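Side-chain contacts in ubiquitin-conjugating enzyme E2, putative (Trypanosoma cruzi, PDB 4DS2), which is a putative ubiquitin-conjugating enzyme E2 that probably carries activated ubiquitin as a thioester and passes it on to substrates: residues E84-R89 / S121-L126; N111-P116 / S137-D142. All blocks are in the same frame, centred on the assembly; numbering follows the deposited sequence.

Interaction 1: residues E84-R89 / S121-L126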
loop_
_atom_site.group_PDB
_atom_site.type_symbol
_atom_site.label_atom_id
_atom_site.label_comp_id
_atom_site.label_asym_id
_atom_site.label_seq_id
_atom_site.Cartn_x
_atom_site.Cartn_y
_atom_site.Cartn_z
ATOM N N GLU A 84 4.981 -15.372 -7.012
ATOM C CA GLU A 84 3.860 -14.399 -6.856
ATOM C C GLU A 84 4.136 -13.410 -5.754
ATOM O O GLU A 84 4.562 -13.799 -4.671
ATOM C CB GLU A 84 2.484 -15.011 -6.542
ATOM C CG GLU A 84 1.973 -15.942 -7.613
ATOM C CD GLU A 84 2.681 -17.263 -7.501
ATOM O OE1 GLU A 84 2.718 -17.700 -6.330
ATOM O OE2 GLU A 84 3.217 -17.817 -8.521
ATOM N N PRO A 85 3.798 -12.136 -6.006
ATOM C CA PRO A 85 4.026 -11.115 -5.035
ATOM C C PRO A 85 2.994 -11.176 -3.917
ATOM O O PRO A 85 1.993 -11.861 -4.046
ATOM C CB PRO A 85 3.875 -9.830 -5.856
ATOM C CG PRO A 85 2.930 -10.159 -6.940
ATOM C CD PRO A 85 2.988 -11.636 -7.146
ATOM N N PRO A 86 3.246 -10.460 -2.825
ATOM C CA PRO A 86 2.329 -10.435 -1.693
ATOM C C PRO A 86 1.118 -9.589 -1.962
ATOM O O PRO A 86 1.115 -8.781 -2.862
ATOM C CB PRO A 86 3.133 -9.712 -0.623
ATOM C CG PRO A 86 4.000 -8.804 -1.414
ATOM C CD PRO A 86 4.429 -9.630 -2.580
ATOM N N THR A 87 0.128 -9.732 -1.115
ATOM C CA THR A 87 -1.090 -8.970 -1.183
ATOM C C THR A 87 -0.932 -7.848 -0.185
ATOM O O THR A 87 -0.501 -8.060 0.948
ATOM C CB THR A 87 -2.294 -9.877 -0.834
ATOM O OG1 THR A 87 -2.577 -10.687 -1.967
ATOM C CG2 THR A 87 -3.556 -9.091 -0.473
ATOM N N VAL A 88 -1.246 -6.639 -0.614
ATOM C CA VAL A 88 -1.397 -5.517 0.325
ATOM C C VAL A 88 -2.893 -5.305 0.639
ATOM O O VAL A 88 -3.762 -5.524 -0.235
ATOM C CB VAL A 88 -0.706 -4.257 -0.219
ATOM C CG1 VAL A 88 -0.749 -3.085 0.764
ATOM C CG2 VAL A 88 0.752 -4.597 -0.554
ATOM N N ARG A 89 -3.160 -4.943 1.900
ATOM C CA ARG A 89 -4.506 -4.728 2.421
ATOM C C ARG A 89 -4.451 -3.539 3.346
ATOM O O ARG A 89 -3.483 -3.394 4.073
ATOM C CB ARG A 89 -4.948 -5.949 3.202
ATOM C CG ARG A 89 -6.449 -6.149 3.400
ATOM C CD ARG A 89 -6.752 -7.624 3.674
ATOM N NE ARG A 89 -8.102 -7.871 4.213
ATOM C CZ ARG A 89 -9.117 -8.471 3.559
ATOM N NH1 ARG A 89 -8.981 -8.893 2.301
ATOM N NH2 ARG A 89 -10.298 -8.651 4.163
ATOM N N SER A 121 9.638 -4.260 -0.828
ATOM C CA SER A 121 9.718 -2.790 -0.845
ATOM C C SER A 121 9.086 -2.128 -2.059
ATOM O O SER A 121 8.364 -1.140 -1.932
ATOM C CB SER A 121 11.182 -2.381 -0.854
ATOM O OG SER A 121 11.864 -3.071 0.168
ATOM N N ASP A 122 9.428 -2.644 -3.243
ATOM C CA ASP A 122 8.952 -2.097 -4.538
ATOM C C ASP A 122 7.437 -2.237 -4.657
ATOM O O ASP A 122 6.754 -1.315 -5.046
ATOM C CB ASP A 122 9.695 -2.774 -5.699
ATOM C CG ASP A 122 11.241 -2.552 -5.630
ATOM O OD1 ASP A 122 11.681 -1.556 -5.018
ATOM O OD2 ASP A 122 12.032 -3.378 -6.158
ATOM N N VAL A 123 6.917 -3.375 -4.223
ATOM C CA VAL A 123 5.488 -3.624 -4.178
ATOM C C VAL A 123 4.770 -2.662 -3.232
ATOM O O VAL A 123 3.638 -2.216 -3.489
ATOM C CB VAL A 123 5.208 -5.055 -3.654
ATOM C CG1 VAL A 123 3.709 -5.273 -3.500
ATOM C CG2 VAL A 123 5.879 -6.111 -4.532
ATOM N N ILE A 124 5.412 -2.372 -2.106
ATOM C CA ILE A 124 4.774 -1.557 -1.087
ATOM C C ILE A 124 4.751 -0.115 -1.554
ATOM O O ILE A 124 3.746 0.560 -1.394
ATOM C CB ILE A 124 5.443 -1.693 0.307
ATOM C CG1 ILE A 124 5.421 -3.165 0.785
ATOM C CG2 ILE A 124 4.714 -0.812 1.333
ATOM C CD1 ILE A 124 6.453 -3.498 1.859
ATOM N N LYS A 125 5.846 0.340 -2.156
ATOM C CA LYS A 125 5.905 1.703 -2.639
ATOM C C LYS A 125 4.975 1.918 -3.816
ATOM O O LYS A 125 4.420 2.993 -3.956
ATOM C CB LYS A 125 7.335 2.104 -2.969
ATOM C CG LYS A 125 8.228 2.150 -1.718
ATOM C CD LYS A 125 9.594 2.783 -1.987
ATOM C CE LYS A 125 10.739 2.063 -1.282
ATOM N NZ LYS A 125 11.287 1.009 -2.193
ATOM N N LEU A 126 4.789 0.903 -4.650
ATOM C CA LEU A 126 3.916 1.031 -5.827
ATOM C C LEU A 126 2.479 1.261 -5.414
ATOM O O LEU A 126 1.760 2.024 -6.059
ATOM C CB LEU A 126 3.996 -0.204 -6.755
ATOM C CG LEU A 126 2.985 -0.176 -7.919
ATOM C CD1 LEU A 126 3.401 -1.081 -9.053
ATOM C CD2 LEU A 126 1.564 -0.535 -7.460
#
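V123 leans from helix 120-132 onto P85, P86 and V88, where the fourth strand of the E2 sheet begins. Its CB points at 84-89 and forks into two methyls that go different ways. CG1 is anti to the backbone N (chi1 175°), and this sends it between the proline and the valine. There it comes up against the CG corner of the P86 ring, V123 CG1 to P86 CG being 4.1 Å, while V88 CG2 comes up at 4.2 Å from the same V123 CG1. The other methyl, CG2, is anti to the carbonyl carbon and turns toward P85, reaching P85 CB at 4.4 Å. One branched side chain therefore touches P85, P86 and V88, while T87 between the last two points its CB away.

The two prolines end the YPxxPP signature of the E2 family, which opens at Y81, and the main chain then joins the sheet by T87 pairing with L76 and R89 with S74. Behind the contact V88 rests on L73, and P86 on V75 and Y81; V110 and W114 also pack on V123. No hydrogen bond crosses between the segments. The helix is held against 84-89 by carbon-to-carbon packing at ordinary van der Waals spacing, a cohesion that comes from burying apolar surface and does not depend on precise bond directions.

Interaction 2: residues N111-P116 / S137-D142; sequences NDFWTP and SRRDDD
The F113 ring and the R139 guanidinium meet obliquely, F113 CZ standing 4.5 Å from R139 NH1, at the surface of the E2 fold where two loops flanking helix 120-132 approach each other. One face of the phenyl ring is taken by its own neighbour: D112 CB lies 3.7 Å above the plane of the F113 ring, over its centre. Further along, the W114 indole has P116 N above one face, offset toward the rim, and its NE1 donates to P82 O.

The second meeting is between carboxylates. D112 and D140 come from opposite directions with their planes 59° apart, and D112 OD2 is modelled 2.7 Å from D140 OD2, a spacing not to be pressed at this resolution. The CB of D140 is directed toward 111-116, and a chi1 of 62°, with CG between the backbone N and the carbonyl carbon, carries the carboxylate to D112; D140 also touches R108.

The 137-142 loop has its own fastenings. R130 of the helix binds both S137 O and the carboxylate of D141, while R148 forms a salt bridge with D142 OD1. The other oxygen, D142 OD2, takes a weak hydrogen bond, part of a salt bridge, from R138 NE at 3.4 Å, with an N-H...O angle of 144°.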
loop_
_atom_site.group_PDB
_atom_site.type_symbol
_atom_site.label_atom_id
_atom_site.label_comp_id
_atom_site.label_asym_id
_atom_site.label_seq_id
_atom_site.Cartn_x
_atom_site.Cartn_y
_atom_site.Cartn_z
ATOM N N ASN A 111 0.047 -7.113 -9.979
ATOM C CA ASN A 111 0.355 -8.317 -10.770
ATOM C C ASN A 111 0.645 -8.065 -12.224
ATOM O O ASN A 111 1.384 -8.835 -12.845
ATOM C CB ASN A 111 -0.777 -9.335 -10.674
ATOM C CG ASN A 111 -0.880 -9.957 -9.305
ATOM O OD1 ASN A 111 0.028 -9.851 -8.485
ATOM N ND2 ASN A 111 -1.988 -10.596 -9.047
ATOM N N ASP A 112 0.096 -6.994 -12.772
ATOM C CA ASP A 112 0.395 -6.607 -14.154
ATOM C C ASP A 112 1.874 -6.275 -14.344
ATOM O O ASP A 112 2.431 -6.487 -15.437
ATOM C CB ASP A 112 -0.457 -5.405 -14.598
ATOM C CG ASP A 112 -1.950 -5.690 -14.568
ATOM O OD1 ASP A 112 -2.366 -6.778 -14.137
ATOM O OD2 ASP A 112 -2.717 -4.806 -14.974
ATOM N N PHE A 113 2.508 -5.813 -13.267
ATOM C CA PHE A 113 3.865 -5.226 -13.313
ATOM C C PHE A 113 4.925 -6.050 -12.561
ATOM O O PHE A 113 6.082 -5.634 -12.420
ATOM C CB PHE A 113 3.813 -3.810 -12.735
ATOM C CG PHE A 113 2.610 -3.054 -13.162
ATOM C CD1 PHE A 113 2.435 -2.694 -14.483
ATOM C CD2 PHE A 113 1.625 -2.714 -12.255
ATOM C CE1 PHE A 113 1.298 -2.009 -14.890
ATOM C CE2 PHE A 113 0.483 -2.023 -12.651
ATOM C CZ PHE A 113 0.320 -1.675 -13.967
ATOM N N TRP A 114 4.541 -7.217 -12.080
ATOM C CA TRP A 114 5.443 -8.005 -11.233
ATOM C C TRP A 114 6.401 -8.791 -12.068
ATOM O O TRP A 114 6.022 -9.358 -13.077
ATOM C CB TRP A 114 4.633 -8.928 -10.318
ATOM C CG TRP A 114 5.494 -9.768 -9.411
ATOM C CD1 TRP A 114 5.710 -11.129 -9.498
ATOM C CD2 TRP A 114 6.327 -9.320 -8.298
ATOM N NE1 TRP A 114 6.565 -11.545 -8.530
ATOM C CE2 TRP A 114 6.991 -10.512 -7.784
ATOM C CE3 TRP A 114 6.576 -8.096 -7.693
ATOM C CZ2 TRP A 114 7.853 -10.469 -6.707
ATOM C CZ3 TRP A 114 7.459 -8.060 -6.602
ATOM C CH2 TRP A 114 8.076 -9.220 -6.130
ATOM N N THR A 115 7.661 -8.774 -11.676
ATOM C CA THR A 115 8.675 -9.714 -12.120
ATOM C C THR A 115 9.371 -10.194 -10.844
ATOM O O THR A 115 9.535 -9.416 -9.916
ATOM C CB THR A 115 9.703 -9.024 -13.032
ATOM O OG1 THR A 115 10.319 -7.923 -12.336
ATOM C CG2 THR A 115 9.046 -8.535 -14.345
ATOM N N PRO A 116 9.763 -11.475 -10.772
ATOM C CA PRO A 116 10.290 -12.101 -9.514
ATOM C C PRO A 116 11.637 -11.482 -8.978
ATOM O O PRO A 116 12.034 -11.670 -7.846
ATOM C CB PRO A 116 10.475 -13.570 -9.917
ATOM C CG PRO A 116 10.589 -13.561 -11.414
ATOM C CD PRO A 116 9.740 -12.420 -11.901
ATOM N N SER A 137 -5.829 8.908 -12.162
ATOM C CA SER A 137 -5.703 8.210 -13.461
ATOM C C SER A 137 -6.168 6.740 -13.356
ATOM O O SER A 137 -5.519 5.863 -12.757
ATOM C CB SER A 137 -4.301 8.323 -14.033
ATOM O OG SER A 137 -3.450 7.484 -13.300
ATOM N N ARG A 138 -7.316 6.498 -13.958
ATOM C CA ARG A 138 -7.967 5.222 -13.923
ATOM C C ARG A 138 -7.248 4.169 -14.776
ATOM O O ARG A 138 -6.809 4.473 -15.880
ATOM C CB ARG A 138 -9.380 5.405 -14.468
ATOM C CG ARG A 138 -10.233 4.163 -14.390
ATOM C CD ARG A 138 -11.717 4.491 -14.365
ATOM N NE ARG A 138 -12.468 3.269 -14.112
ATOM C CZ ARG A 138 -12.729 2.339 -15.027
ATOM N NH1 ARG A 138 -12.321 2.496 -16.296
ATOM N NH2 ARG A 138 -13.419 1.252 -14.679
ATOM N N ARG A 139 -7.189 2.922 -14.282
ATOM C CA ARG A 139 -6.750 1.764 -15.093
ATOM C C ARG A 139 -7.707 0.567 -14.999
ATOM O O ARG A 139 -8.893 0.695 -15.249
ATOM C CB ARG A 139 -5.353 1.328 -14.712
ATOM C CG ARG A 139 -4.342 2.404 -14.939
ATOM C CD ARG A 139 -3.028 2.009 -14.328
ATOM N NE ARG A 139 -2.175 3.168 -14.226
ATOM C CZ ARG A 139 -1.186 3.302 -13.362
ATOM N NH1 ARG A 139 -0.893 2.347 -12.488
ATOM N NH2 ARG A 139 -0.457 4.401 -13.391
ATOM N N ASP A 140 -7.182 -0.606 -14.664
ATOM C CA ASP A 140 -7.952 -1.847 -14.667
ATOM C C ASP A 140 -8.043 -2.365 -13.249
ATOM O O ASP A 140 -8.418 -3.503 -13.044
ATOM C CB ASP A 140 -7.257 -2.863 -15.586
ATOM C CG ASP A 140 -5.848 -3.218 -15.112
ATOM O OD1 ASP A 140 -5.259 -2.473 -14.278
ATOM O OD2 ASP A 140 -5.327 -4.257 -15.559
ATOM N N ASP A 141 -7.704 -1.497 -12.278
ATOM C CA ASP A 141 -7.565 -1.855 -10.842
ATOM C C ASP A 141 -8.561 -1.120 -9.927
ATOM O O ASP A 141 -8.408 -1.089 -8.700
ATOM C CB ASP A 141 -6.107 -1.651 -10.360
ATOM C CG ASP A 141 -5.581 -0.250 -10.605
ATOM O OD1 ASP A 141 -6.282 0.569 -11.241
ATOM O OD2 ASP A 141 -4.442 0.042 -10.174
ATOM N N ASP A 142 -9.586 -0.547 -10.523
ATOM C CA ASP A 142 -10.686 0.014 -9.753
ATOM C C ASP A 142 -11.498 -1.095 -9.110
ATOM O O ASP A 142 -11.855 -2.057 -9.800
ATOM C CB ASP A 142 -11.589 0.872 -10.639
ATOM C CG ASP A 142 -11.231 2.368 -10.574
ATOM O OD1 ASP A 142 -10.045 2.744 -10.324
ATOM O OD2 ASP A 142 -12.170 3.161 -10.758
#

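Interactions 1 and 2 lie about 11 Å apart, centre to centre, and meet directly through W114. Its indole fits against both sides of interaction 1: W114 CZ3 is 3.3 Å from V123 CG2, and W114 CD2 is 3.5 Å from P85 CB. Farther along the helix, L126 CD1 touches F113 CD2 at 4.0 Å, so 121-126 also packs on the phenyl ring of interaction 2. Their segments alternate along the chain, and the W114 and L126 packing joins the buried contact to the exposed loops. In E2 enzymes the active-site cysteine lies, in sequence, between the fourth strand and this helix, so interaction 1 brings together chain from both sides of it.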